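Local atomic coordinates of glucosamine-6-phosphate deaminase (Thermotoga maritima, PDB entry 1J5X), a protein that belongs to the SIS-domain family and is built around two parallel beta sheets flanked by helices. Residues 22-27 / 161-166; 109-115 / 338-342; 236-240 / 322-328; 267-271 / 302-306. One frame throughout, in Å; residues are numbered along the deposited sequence.

Contact 1: 22-27 / 161-166; sequences DQKNEL and TKSFSM
Lys162 reaches across to Asp22 and Glu26, and Gln23 reaches back to Ser165, in a polar contact buried between two helices. The first torsion of Lys162 (chi1 69°) sets CG between the backbone N and the carbonyl carbon; beyond it the chain runs extended, crossing Asp22 at a slant. Its CD lies 3.6 Å from Asp22 CB, and its NZ ends 2.7 Å from Asp22 OD2. The ammonium meets this oxygen on the anti side and well out of the carboxylate plane, so that the ion pair is short but not coplanar. Glu26 OE1 completes a salt-bridge network from the longer distance of 3.5 Å to Lys162 NZ, and Lys18 is a second cation on Asp22 OD2. Gln23 passes over the root of the lysine, with its CG 3.8 Å from Lys162 CB. At its end OE1 accepts from Ser165 OG at 2.7 Å, in the carbonyl plane with a C=O...donor angle of 151°, while Gln316 and Ile20 O hold NE2; both ends of the amide are thereby fixed. On the apolar flank Leu27 CD1 packs 3.7 Å from CG of selenomethionine Met166, the two side chains lying antiparallel, side by side. The contact joins the end of helix 15-25 and the start of helix 27-35 to the first turn of helix 162-179, with helix 313-326 against Gln23 and Ser165 and helix 184-205 touching Leu27.

Contact 2: 109-115 / 338-342; sequences RTGNTTE and KTVVL
Lys338 lays its aliphatic chain over the guanidinium of Arg109: CE sits 3.7 Å above the plane, over its centre, and the two side chains cross at about a right angle. The stacking is by methylene, and the charged ends have acidic or carbonyl partners of their own, since Arg109 NH1 pairs with Glu155 and Lys338 NZ bonds to Glu155 O. Water 1, at the edge of the guanidinium and in its plane, accepts from NH2 and donates to Lys338 O. Next along, Thr110 OG1 and Thr339 OG1 share a hydrogen bond of 2.7 Å, and Thr110 CG2 lies 3.5 Å from Lys338 CD. With OG1 of Thr339 beside the backbone N (chi1 -63°), CG2 takes the position opposite that N and comes 3.8 Å from Asn112 CB. Further on the backbones meet: Thr114 N donates to Val340 O over 3.3 Å, in the carbonyl plane, and Leu342 N donates to Thr114 OG1 at 3.1 Å. Water 2 links Thr113 OG1, Lys338 O and Val340 N, and Thr113 OG1 also bonds to Ser108 OG; water 3 joins Glu115 N and OE2 to Val340 O, giving that carbonyl a second donor. Leu342 CD1 closes the row against Glu115 CG at 3.7 Å. The extended C-terminal tail thus runs along the surface of the SIS domain, past the loop that leaves strand 102-107 and the first turn of helix 114-125, with Ser139 and the start of helix 140-144 beside Asn112, whose OD1 accepts from Arg140 N.

Contact 3: 236-240 / 322-328; sequences EMSLT and KAISRGI
Arg326 stands in the last turn of helix 313-326, just before the Schellman motif at Gly327, and spans to the end of helix 222-238. From CB its CG is anti to the carbonyl carbon (chi1 -71°), and the chain stays extended as far as NE. CD passes 3.5 Å from Ser238 O, and NE lies somewhat farther from the same carbonyl. At the tip, NH1 is modelled as donating to both Ser238 O and Thr240 OG1, but at lengths too short to be taken literally, and both bonds are doubtful in detail. NH2 turns to Asp213, which also pairs with Lys322 NZ. One face of the guanidinium is covered by CE of Lys322, 3.4 Å above the plane and over its centre, so the two cations are stacked through a methylene and share an anion. His212 O and Leu209 O take further bonds from the Lys322 ammonium. Bent at chi2 (73°), the same lysine brings CG to 3.6 Å from Ser238 OG and 3.5 Å from Thr240 OG1. Where the two segments come closest, the small residues Ser238 and Ala323 face each other, Ala323 CB resting 3.4 Å from Met237 O. Beyond the Schellman turn, Ile328 doubles back toward the other helix end, and its CD1 fits 3.8 Å from Leu239 CG.

Contact 4: 267-271 / 302-306; sequences QKVSG and SNDWK
An ST turn and an Asx turn, one directly after the other, shape the loop 302-306 that packs on the loop following strand 262-267, at the C-terminal end of this inner strand of the four-stranded parallel sheet. In the first, Ser302 OG accepts from Asp304 N at 3.0 Å; in the second, Asp304 OD1 accepts from Lys306 N at 3.1 Å, the donor lying above the carboxylate plane. Asn303, the middle residue of the ST turn, contributes the largest share of the buried surface. Its CG is anti to the carbonyl carbon (chi1 -64°), which directs the amide along Lys268: OD1 lies 3.6 Å from Lys268 CB, and ND2 bonds to Glu295 O. Lys268 itself bends away at its far end to an acidic group of Glu292, Glu276 and Asp273, so that its contact here is made by the base of the chain. The carbonyl of Asn303 faces Ser270, whose N donates weakly to Asn303 O over 3.3 Å. The Ser270 hydroxyl stands 3.1 Å from the same oxygen; a weak bond there is possible but not settled. Water 4 bridges this hydroxyl to Asp304 OD2, adding a solvent link between the loops. The apolar part lies on Val269 and Trp305, whose indole also has Arg76 as a cation-pi partner and Phe223 edge-to-face. Val269 points its CB away from the opposite loop, yet the CG1 branch still approaches the six-membered ring obliquely, 3.9 Å from Trp305 CH2.

Overall arrangement
Contacts 1 and 3 are buried, contact 4 partly so, and contact 2 lies on the surface. Helix 313-326 connects two of them: it carries one side of contact 3 and borders contact 1, where Thr161 also packs on Met237 of contact 3. Contacts 1 and 2 touch through Ser163 and Arg109, but differ in chemistry, with a direct salt-bridge network between helices in the first and water bridges along a terminal tail in the second. Contact 3 gathers two cations about helix ends, whereas contact 4 joins loops by weak backbone bonding and an indole. Contacts 2 and 4 lie on opposite sides of the chain's centre, about 33 Å apart between centres.

Contact 1: 22-27 / 161-166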
loop_
_atom_site.group_PDB
_atom_site.type_symbol
_atom_site.label_atom_id
_atom_site.label_comp_id
_atom_site.label_asym_id
_atom_site.label_seq_id
_atom_site.Cartn_x
_atom_site.Cartn_y
_atom_site.Cartn_z
ATOM N N ASP A 22 -1.979 -7.848 -13.421
ATOM C CA ASP A 22 -0.664 -7.495 -13.903
ATOM C C ASP A 22 0.413 -7.713 -12.798
ATOM O O ASP A 22 1.589 -7.736 -13.113
ATOM C CB ASP A 22 -0.580 -6.039 -14.340
ATOM C CG ASP A 22 -1.198 -5.789 -15.735
ATOM O OD1 ASP A 22 -1.373 -6.798 -16.479
ATOM O OD2 ASP A 22 -1.456 -4.588 -16.065
ATOM N N GLN A 23 -0.008 -7.825 -11.549
ATOM C CA GLN A 23 0.967 -8.037 -10.481
ATOM C C GLN A 23 1.471 -9.474 -10.623
ATOM O O GLN A 23 2.486 -9.863 -10.046
ATOM C CB GLN A 23 0.322 -7.779 -9.121
ATOM C CG GLN A 23 0.244 -6.269 -8.871
ATOM C CD GLN A 23 -0.904 -5.879 -7.974
ATOM O OE1 GLN A 23 -0.587 -5.114 -6.959
ATOM N NE2 GLN A 23 -2.084 -6.252 -8.206
ATOM N N LYS A 24 0.717 -10.275 -11.363
ATOM C CA LYS A 24 1.150 -11.634 -11.628
ATOM C C LYS A 24 1.835 -11.681 -12.971
ATOM O O LYS A 24 2.895 -12.283 -13.119
ATOM C CB LYS A 24 -0.028 -12.591 -11.657
ATOM C CG LYS A 24 0.268 -13.844 -12.515
ATOM C CD LYS A 24 -0.701 -14.943 -12.180
ATOM C CE LYS A 24 -1.888 -14.939 -13.087
ATOM N NZ LYS A 24 -2.644 -16.248 -12.965
ATOM N N ASN A 25 1.241 -11.041 -13.984
ATOM C CA ASN A 25 1.825 -11.123 -15.318
ATOM C C ASN A 25 2.949 -10.213 -15.745
ATOM O O ASN A 25 3.724 -10.558 -16.633
ATOM C CB ASN A 25 0.706 -10.990 -16.382
ATOM C CG ASN A 25 -0.306 -12.120 -16.294
ATOM O OD1 ASN A 25 0.073 -13.283 -16.107
ATOM N ND2 ASN A 25 -1.591 -11.797 -16.439
ATOM N N GLU A 26 3.055 -9.044 -15.142
ATOM C CA GLU A 26 4.047 -8.101 -15.606
ATOM C C GLU A 26 5.087 -7.654 -14.587
ATOM O O GLU A 26 5.987 -6.886 -14.900
ATOM C CB GLU A 26 3.304 -6.864 -16.132
ATOM C CG GLU A 26 2.088 -7.262 -17.015
ATOM C CD GLU A 26 1.483 -6.090 -17.825
ATOM O OE1 GLU A 26 1.636 -4.912 -17.405
ATOM O OE2 GLU A 26 0.828 -6.345 -18.883
ATOM N N LEU A 27 4.950 -8.133 -13.374
ATOM C CA LEU A 27 5.849 -7.685 -12.309
ATOM C C LEU A 27 7.313 -8.015 -12.554
ATOM O O LEU A 27 8.173 -7.179 -12.350
ATOM C CB LEU A 27 5.379 -8.279 -10.973
ATOM C CG LEU A 27 6.073 -7.746 -9.709
ATOM C CD1 LEU A 27 5.758 -6.199 -9.546
ATOM C CD2 LEU A 27 5.531 -8.560 -8.519
ATOM N N THR A 161 -3.898 -0.114 -8.044
ATOM C CA THR A 161 -3.699 -1.506 -7.742
ATOM C C THR A 161 -2.205 -1.778 -7.874
ATOM O O THR A 161 -1.439 -1.609 -6.895
ATOM C CB THR A 161 -4.564 -2.473 -8.712
ATOM O OG1 THR A 161 -4.317 -2.156 -10.096
ATOM C CG2 THR A 161 -6.049 -2.304 -8.408
ATOM N N LYS A 162 -1.789 -2.149 -9.067
ATOM C CA LYS A 162 -0.384 -2.486 -9.336
ATOM C C LYS A 162 0.592 -1.341 -9.113
ATOM O O LYS A 162 1.741 -1.579 -8.776
ATOM C CB LYS A 162 -0.232 -2.968 -10.788
ATOM C CG LYS A 162 -0.438 -1.898 -11.843
ATOM C CD LYS A 162 -0.397 -2.570 -13.243
ATOM C CE LYS A 162 -0.035 -1.626 -14.377
ATOM N NZ LYS A 162 -0.013 -2.280 -15.746
ATOM N N SER A 163 0.146 -0.095 -9.267
ATOM C CA SER A 163 1.067 1.018 -9.084
ATOM C C SER A 163 1.532 1.103 -7.616
ATOM O O SER A 163 2.674 1.496 -7.361
ATOM C CB SER A 163 0.426 2.379 -9.483
ATOM O OG SER A 163 -0.691 2.680 -8.701
ATOM N N PHE A 164 0.667 0.730 -6.694
ATOM C CA PHE A 164 1.067 0.800 -5.276
ATOM C C PHE A 164 2.233 -0.226 -5.074
ATOM O O PHE A 164 3.333 0.100 -4.586
ATOM C CB PHE A 164 -0.134 0.417 -4.408
ATOM C CG PHE A 164 0.175 0.330 -2.927
ATOM C CD1 PHE A 164 0.747 -0.832 -2.381
ATOM C CD2 PHE A 164 -0.106 1.409 -2.091
ATOM C CE1 PHE A 164 1.023 -0.921 -1.050
ATOM C CE2 PHE A 164 0.183 1.338 -0.712
ATOM C CZ PHE A 164 0.736 0.179 -0.200
ATOM N N SER A 165 1.975 -1.449 -5.507
ATOM C CA SER A 165 2.964 -2.522 -5.333
ATOM C C SER A 165 4.235 -2.237 -6.066
ATOM O O SER A 165 5.346 -2.426 -5.540
ATOM C CB SER A 165 2.394 -3.846 -5.843
ATOM O OG SER A 165 1.217 -4.197 -5.112
HETATM N N MSE A 166 4.132 -1.830 -7.334
HETATM C CA MSE A 166 5.346 -1.555 -8.055
HETATM C C MSE A 166 6.158 -0.363 -7.577
HETATM O O MSE A 166 7.392 -0.395 -7.587
HETATM C CB MSE A 166 5.032 -1.476 -9.611
HETATM C CG MSE A 166 4.437 -2.772 -10.048
HETATM SE SE MSE A 166 3.827 -2.485 -11.988
HETATM C CE MSE A 166 3.510 -4.344 -12.394
#

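Contact 2: 109-115 / 338-342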
loop_
_atom_site.group_PDB
_atom_site.type_symbol
_atom_site.label_atom_id
_atom_site.label_comp_id
_atom_site.label_asym_id
_atom_site.label_seq_id
_atom_site.Cartn_x
_atom_site.Cartn_y
_atom_site.Cartn_z
ATOM N N ARG A 109 0.042 9.730 -8.472
ATOM C CA ARG A 109 0.056 8.843 -9.642
ATOM C C ARG A 109 -0.148 9.657 -10.926
ATOM O O ARG A 109 0.662 9.563 -11.846
ATOM C CB ARG A 109 -1.052 7.822 -9.498
ATOM C CG ARG A 109 -1.177 6.868 -10.713
ATOM C CD ARG A 109 -2.202 5.784 -10.440
ATOM N NE ARG A 109 -3.510 6.297 -10.018
ATOM C CZ ARG A 109 -4.660 5.652 -10.205
ATOM N NH1 ARG A 109 -4.668 4.482 -10.822
ATOM N NH2 ARG A 109 -5.796 6.138 -9.717
ATOM N N THR A 110 -1.222 10.464 -10.974
ATOM C CA THR A 110 -1.491 11.262 -12.209
ATOM C C THR A 110 -0.547 12.452 -12.295
ATOM O O THR A 110 -0.338 13.059 -13.365
ATOM C CB THR A 110 -2.965 11.817 -12.272
ATOM O OG1 THR A 110 -3.153 12.759 -11.215
ATOM C CG2 THR A 110 -4.003 10.683 -12.194
ATOM N N GLY A 111 0.056 12.799 -11.150
ATOM C CA GLY A 111 0.997 13.919 -11.088
ATOM C C GLY A 111 0.328 15.304 -11.072
ATOM O O GLY A 111 0.994 16.313 -11.088
ATOM N N ASN A 112 -0.989 15.337 -10.997
ATOM C CA ASN A 112 -1.662 16.630 -11.042
ATOM C C ASN A 112 -2.543 16.906 -9.803
ATOM O O ASN A 112 -3.283 17.902 -9.754
ATOM C CB ASN A 112 -2.477 16.727 -12.360
ATOM C CG ASN A 112 -1.576 16.904 -13.583
ATOM O OD1 ASN A 112 -0.516 17.681 -13.448
ATOM N ND2 ASN A 112 -1.880 16.360 -14.678
ATOM N N THR A 113 -2.407 16.051 -8.786
ATOM C CA THR A 113 -3.171 16.188 -7.526
ATOM C C THR A 113 -2.859 17.547 -6.899
ATOM O O THR A 113 -1.720 17.837 -6.532
ATOM C CB THR A 113 -2.805 15.031 -6.561
ATOM O OG1 THR A 113 -2.974 13.800 -7.270
ATOM C CG2 THR A 113 -3.713 15.027 -5.343
ATOM N N THR A 114 -3.886 18.393 -6.814
ATOM C CA THR A 114 -3.678 19.752 -6.323
ATOM C C THR A 114 -2.945 19.862 -4.991
ATOM O O THR A 114 -2.010 20.647 -4.865
ATOM C CB THR A 114 -4.986 20.506 -6.199
ATOM O OG1 THR A 114 -5.753 20.400 -7.429
ATOM C CG2 THR A 114 -4.667 21.961 -5.951
ATOM N N GLU A 115 -3.377 19.061 -4.027
ATOM C CA GLU A 115 -2.749 19.092 -2.702
ATOM C C GLU A 115 -1.259 18.738 -2.753
ATOM O O GLU A 115 -0.467 19.288 -2.007
ATOM C CB GLU A 115 -3.516 18.131 -1.803
ATOM C CG GLU A 115 -4.875 18.667 -1.422
ATOM C CD GLU A 115 -5.755 17.546 -0.927
ATOM O OE1 GLU A 115 -5.453 17.045 0.195
ATOM O OE2 GLU A 115 -6.702 17.116 -1.634
ATOM N N LYS A 338 -9.913 10.296 -10.934
ATOM C CA LYS A 338 -8.490 9.890 -10.886
ATOM C C LYS A 338 -7.636 11.014 -10.289
ATOM O O LYS A 338 -6.801 10.795 -9.392
ATOM C CB LYS A 338 -7.974 9.536 -12.283
ATOM C CG LYS A 338 -7.141 8.238 -12.359
ATOM C CD LYS A 338 -6.168 8.240 -13.545
ATOM C CE LYS A 338 -5.470 6.870 -13.700
ATOM N NZ LYS A 338 -4.395 6.842 -14.748
ATOM N N THR A 339 -7.831 12.233 -10.778
ATOM C CA THR A 339 -7.067 13.359 -10.267
ATOM C C THR A 339 -7.989 14.189 -9.390
ATOM O O THR A 339 -9.026 14.696 -9.877
ATOM C CB THR A 339 -6.495 14.237 -11.395
ATOM O OG1 THR A 339 -5.586 13.466 -12.172
ATOM C CG2 THR A 339 -5.688 15.408 -10.830
ATOM N N VAL A 340 -7.648 14.305 -8.096
ATOM C CA VAL A 340 -8.444 15.106 -7.160
ATOM C C VAL A 340 -7.891 16.551 -7.186
ATOM O O VAL A 340 -6.748 16.826 -6.806
ATOM C CB VAL A 340 -8.398 14.484 -5.735
ATOM C CG1 VAL A 340 -9.125 15.366 -4.745
ATOM C CG2 VAL A 340 -9.022 13.071 -5.770
ATOM N N VAL A 341 -8.733 17.474 -7.645
ATOM C CA VAL A 341 -8.364 18.887 -7.854
ATOM C C VAL A 341 -9.233 19.853 -7.070
ATOM O O VAL A 341 -10.456 19.838 -7.240
ATOM C CB VAL A 341 -8.521 19.260 -9.353
ATOM C CG1 VAL A 341 -8.187 20.748 -9.596
ATOM C CG2 VAL A 341 -7.629 18.344 -10.202
ATOM N N LEU A 342 -8.609 20.706 -6.248
ATOM C CA LEU A 342 -9.348 21.668 -5.425
ATOM C C LEU A 342 -9.462 23.038 -6.116
ATOM O O LEU A 342 -8.688 23.282 -7.093
ATOM C CB LEU A 342 -8.649 21.872 -4.083
ATOM C CG LEU A 342 -8.391 20.636 -3.233
ATOM C CD1 LEU A 342 -7.660 21.067 -1.995
ATOM C CD2 LEU A 342 -9.707 19.951 -2.878
ATOM O OXT LEU A 342 -10.298 23.850 -5.633
HETATM O O HOH W 1 -5.007 8.716 -8.583
HETATM O O HOH W 2 -5.474 12.721 -7.400
HETATM O O HOH W 3 -5.931 17.558 -4.274
#

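Contact 3: 236-240 / 322-328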
loop_
_atom_site.group_PDB
_atom_site.type_symbol
_atom_site.label_atom_id
_atom_site.label_comp_id
_atom_site.label_asym_id
_atom_site.label_seq_id
_atom_site.Cartn_x
_atom_site.Cartn_y
_atom_site.Cartn_z
ATOM N N GLU A 236 -13.281 1.433 -1.862
ATOM C CA GLU A 236 -13.488 1.954 -3.174
ATOM C C GLU A 236 -14.082 0.954 -4.168
ATOM O O GLU A 236 -15.009 1.284 -4.927
ATOM C CB GLU A 236 -12.200 2.457 -3.787
ATOM C CG GLU A 236 -11.540 3.659 -3.098
ATOM C CD GLU A 236 -10.178 3.993 -3.726
ATOM O OE1 GLU A 236 -9.398 3.050 -4.004
ATOM O OE2 GLU A 236 -9.849 5.175 -3.930
HETATM N N MSE A 237 -13.554 -0.270 -4.179
HETATM C CA MSE A 237 -14.019 -1.223 -5.199
HETATM C C MSE A 237 -15.377 -1.813 -4.987
HETATM O O MSE A 237 -16.160 -1.971 -5.947
HETATM C CB MSE A 237 -13.017 -2.398 -5.313
HETATM C CG MSE A 237 -11.743 -2.002 -5.939
HETATM SE SE MSE A 237 -10.572 -3.705 -6.000
HETATM C CE MSE A 237 -8.946 -2.945 -6.505
ATOM N N SER A 238 -15.635 -2.145 -3.731
ATOM C CA SER A 238 -16.826 -2.880 -3.375
ATOM C C SER A 238 -17.842 -2.214 -2.482
ATOM O O SER A 238 -18.855 -2.825 -2.162
ATOM C CB SER A 238 -16.389 -4.188 -2.726
ATOM O OG SER A 238 -16.158 -4.037 -1.319
ATOM N N LEU A 239 -17.542 -1.000 -2.027
ATOM C CA LEU A 239 -18.410 -0.294 -1.105
ATOM C C LEU A 239 -18.690 -1.010 0.202
ATOM O O LEU A 239 -19.789 -0.950 0.737
ATOM C CB LEU A 239 -19.743 0.060 -1.829
ATOM C CG LEU A 239 -19.511 0.845 -3.119
ATOM C CD1 LEU A 239 -20.906 1.303 -3.774
ATOM C CD2 LEU A 239 -18.728 2.101 -2.812
ATOM N N THR A 240 -17.671 -1.649 0.783
ATOM C CA THR A 240 -17.857 -2.359 2.007
ATOM C C THR A 240 -17.116 -1.571 3.057
ATOM O O THR A 240 -15.958 -1.149 2.783
ATOM C CB THR A 240 -17.227 -3.763 1.876
ATOM O OG1 THR A 240 -17.834 -4.422 0.748
ATOM C CG2 THR A 240 -17.383 -4.554 3.146
ATOM N N LYS A 322 -15.656 -9.122 -4.063
ATOM C CA LYS A 322 -16.807 -8.664 -3.292
ATOM C C LYS A 322 -17.679 -7.752 -4.130
ATOM O O LYS A 322 -18.916 -7.749 -3.950
ATOM C CB LYS A 322 -16.402 -7.901 -2.011
ATOM C CG LYS A 322 -17.586 -7.300 -1.221
ATOM C CD LYS A 322 -18.435 -8.342 -0.481
ATOM C CE LYS A 322 -19.653 -7.668 0.172
ATOM N NZ LYS A 322 -20.476 -8.571 1.010
ATOM N N ALA A 323 -17.074 -6.969 -5.010
ATOM C CA ALA A 323 -17.884 -6.084 -5.826
ATOM C C ALA A 323 -18.773 -6.932 -6.760
ATOM O O ALA A 323 -19.963 -6.646 -6.946
ATOM C CB ALA A 323 -17.025 -5.206 -6.632
ATOM N N ILE A 324 -18.180 -7.976 -7.335
ATOM C CA ILE A 324 -18.912 -8.848 -8.264
ATOM C C ILE A 324 -20.077 -9.441 -7.516
ATOM O O ILE A 324 -21.201 -9.488 -8.031
ATOM C CB ILE A 324 -17.985 -9.992 -8.814
ATOM C CG1 ILE A 324 -16.867 -9.382 -9.651
ATOM C CG2 ILE A 324 -18.803 -11.002 -9.694
ATOM C CD1 ILE A 324 -17.310 -8.329 -10.602
ATOM N N SER A 325 -19.783 -9.869 -6.297
ATOM C CA SER A 325 -20.735 -10.444 -5.373
ATOM C C SER A 325 -21.955 -9.540 -5.135
ATOM O O SER A 325 -23.098 -10.017 -5.050
ATOM C CB SER A 325 -20.017 -10.683 -4.062
ATOM O OG SER A 325 -20.837 -11.321 -3.113
ATOM N N ARG A 326 -21.702 -8.240 -5.013
ATOM C CA ARG A 326 -22.747 -7.247 -4.779
ATOM C C ARG A 326 -23.404 -6.862 -6.104
ATOM O O ARG A 326 -24.455 -6.230 -6.107
ATOM C CB ARG A 326 -22.162 -5.970 -4.155
ATOM C CG ARG A 326 -21.708 -6.112 -2.729
ATOM C CD ARG A 326 -21.734 -4.725 -2.053
ATOM N NE ARG A 326 -21.837 -4.881 -0.612
ATOM C CZ ARG A 326 -20.939 -4.389 0.224
ATOM N NH1 ARG A 326 -19.922 -3.716 -0.278
ATOM N NH2 ARG A 326 -21.022 -4.607 1.532
ATOM N N GLY A 327 -22.763 -7.232 -7.205
ATOM C CA GLY A 327 -23.271 -6.908 -8.514
ATOM C C GLY A 327 -22.941 -5.466 -8.854
ATOM O O GLY A 327 -23.737 -4.758 -9.483
ATOM N N ILE A 328 -21.778 -4.981 -8.429
ATOM C CA ILE A 328 -21.455 -3.611 -8.787
ATOM C C ILE A 328 -20.139 -3.660 -9.510
ATOM O O ILE A 328 -19.427 -4.646 -9.405
ATOM C CB ILE A 328 -21.333 -2.684 -7.575
ATOM C CG1 ILE A 328 -19.978 -2.882 -6.909
ATOM C CG2 ILE A 328 -22.479 -2.958 -6.573
ATOM C CD1 ILE A 328 -19.678 -1.802 -5.907
#

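Contact 4: 267-271 / 302-306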
loop_
_atom_site.group_PDB
_atom_site.type_symbol
_atom_site.label_atom_id
_atom_site.label_comp_id
_atom_site.label_asym_id
_atom_site.label_seq_id
_atom_site.Cartn_x
_atom_site.Cartn_y
_atom_site.Cartn_z
ATOM N N GLN A 267 -2.130 -9.785 8.616
ATOM C CA GLN A 267 -0.782 -9.884 7.995
ATOM C C GLN A 267 0.177 -10.450 9.030
ATOM O O GLN A 267 0.538 -9.769 10.009
ATOM C CB GLN A 267 -0.279 -8.522 7.611
ATOM C CG GLN A 267 -1.199 -7.764 6.619
ATOM C CD GLN A 267 -1.278 -8.377 5.222
ATOM O OE1 GLN A 267 -0.354 -9.055 4.761
ATOM N NE2 GLN A 267 -2.390 -8.100 4.508
ATOM N N LYS A 268 0.583 -11.713 8.858
ATOM C CA LYS A 268 1.513 -12.318 9.844
ATOM C C LYS A 268 2.923 -11.710 9.795
ATOM O O LYS A 268 3.406 -11.420 8.736
ATOM C CB LYS A 268 1.659 -13.816 9.561
ATOM C CG LYS A 268 0.333 -14.605 9.659
ATOM C CD LYS A 268 0.563 -16.181 9.523
ATOM C CE LYS A 268 1.256 -16.704 10.785
ATOM N NZ LYS A 268 0.390 -16.590 12.009
ATOM N N VAL A 269 3.621 -11.585 10.932
ATOM C CA VAL A 269 4.986 -11.029 10.890
ATOM C C VAL A 269 5.919 -12.025 11.629
ATOM O O VAL A 269 5.458 -12.812 12.490
ATOM C CB VAL A 269 5.127 -9.603 11.612
ATOM C CG1 VAL A 269 4.148 -8.587 11.041
ATOM C CG2 VAL A 269 4.927 -9.720 13.021
ATOM N N SER A 270 7.195 -11.980 11.282
ATOM C CA SER A 270 8.183 -12.921 11.843
ATOM C C SER A 270 8.108 -13.035 13.339
ATOM O O SER A 270 8.106 -12.042 14.034
ATOM C CB SER A 270 9.627 -12.491 11.482
ATOM O OG SER A 270 9.747 -12.207 10.099
ATOM N N GLY A 271 8.089 -14.270 13.816
ATOM C CA GLY A 271 8.101 -14.499 15.244
ATOM C C GLY A 271 6.832 -14.396 16.074
ATOM O O GLY A 271 6.892 -14.733 17.262
ATOM N N SER A 302 6.411 -14.816 2.469
ATOM C CA SER A 302 7.395 -14.490 3.519
ATOM C C SER A 302 6.836 -13.533 4.572
ATOM O O SER A 302 6.159 -12.569 4.227
ATOM C CB SER A 302 8.625 -13.843 2.896
ATOM O OG SER A 302 9.481 -13.242 3.857
ATOM N N ASN A 303 7.195 -13.752 5.832
ATOM C CA ASN A 303 6.733 -12.859 6.902
ATOM C C ASN A 303 7.746 -11.757 7.174
ATOM O O ASN A 303 7.623 -10.978 8.143
ATOM C CB ASN A 303 6.428 -13.640 8.181
ATOM C CG ASN A 303 5.283 -14.615 7.983
ATOM O OD1 ASN A 303 4.346 -14.325 7.228
ATOM N ND2 ASN A 303 5.340 -15.763 8.656
ATOM N N ASP A 304 8.715 -11.644 6.285
ATOM C CA ASP A 304 9.718 -10.593 6.429
ATOM C C ASP A 304 9.124 -9.327 5.793
ATOM O O ASP A 304 8.301 -9.439 4.859
ATOM C CB ASP A 304 10.973 -10.938 5.668
ATOM C CG ASP A 304 11.968 -9.848 5.736
ATOM O OD1 ASP A 304 12.229 -9.274 4.667
ATOM O OD2 ASP A 304 12.443 -9.526 6.874
ATOM N N TRP A 305 9.604 -8.189 6.253
ATOM C CA TRP A 305 9.079 -6.871 5.807
ATOM C C TRP A 305 9.137 -6.646 4.306
ATOM O O TRP A 305 8.304 -5.906 3.779
ATOM C CB TRP A 305 9.825 -5.719 6.487
ATOM C CG TRP A 305 9.746 -5.831 8.017
ATOM C CD1 TRP A 305 10.804 -5.990 8.888
ATOM C CD2 TRP A 305 8.566 -5.745 8.823
ATOM N NE1 TRP A 305 10.350 -5.996 10.198
ATOM C CE2 TRP A 305 8.980 -5.847 10.189
ATOM C CE3 TRP A 305 7.196 -5.599 8.542
ATOM C CZ2 TRP A 305 8.062 -5.793 11.266
ATOM C CZ3 TRP A 305 6.290 -5.558 9.621
ATOM C CH2 TRP A 305 6.742 -5.648 10.975
ATOM N N LYS A 306 10.122 -7.253 3.640
ATOM C CA LYS A 306 10.258 -7.089 2.189
ATOM C C LYS A 306 9.006 -7.556 1.422
ATOM O O LYS A 306 8.792 -7.133 0.290
ATOM C CB LYS A 306 11.479 -7.886 1.657
ATOM C CG LYS A 306 12.853 -7.204 1.922
ATOM C CD LYS A 306 13.973 -8.023 1.184
ATOM C CE LYS A 306 15.387 -7.633 1.720
ATOM N NZ LYS A 306 15.531 -7.754 3.185
HETATM O O HOH W 4 12.190 -11.001 9.052
#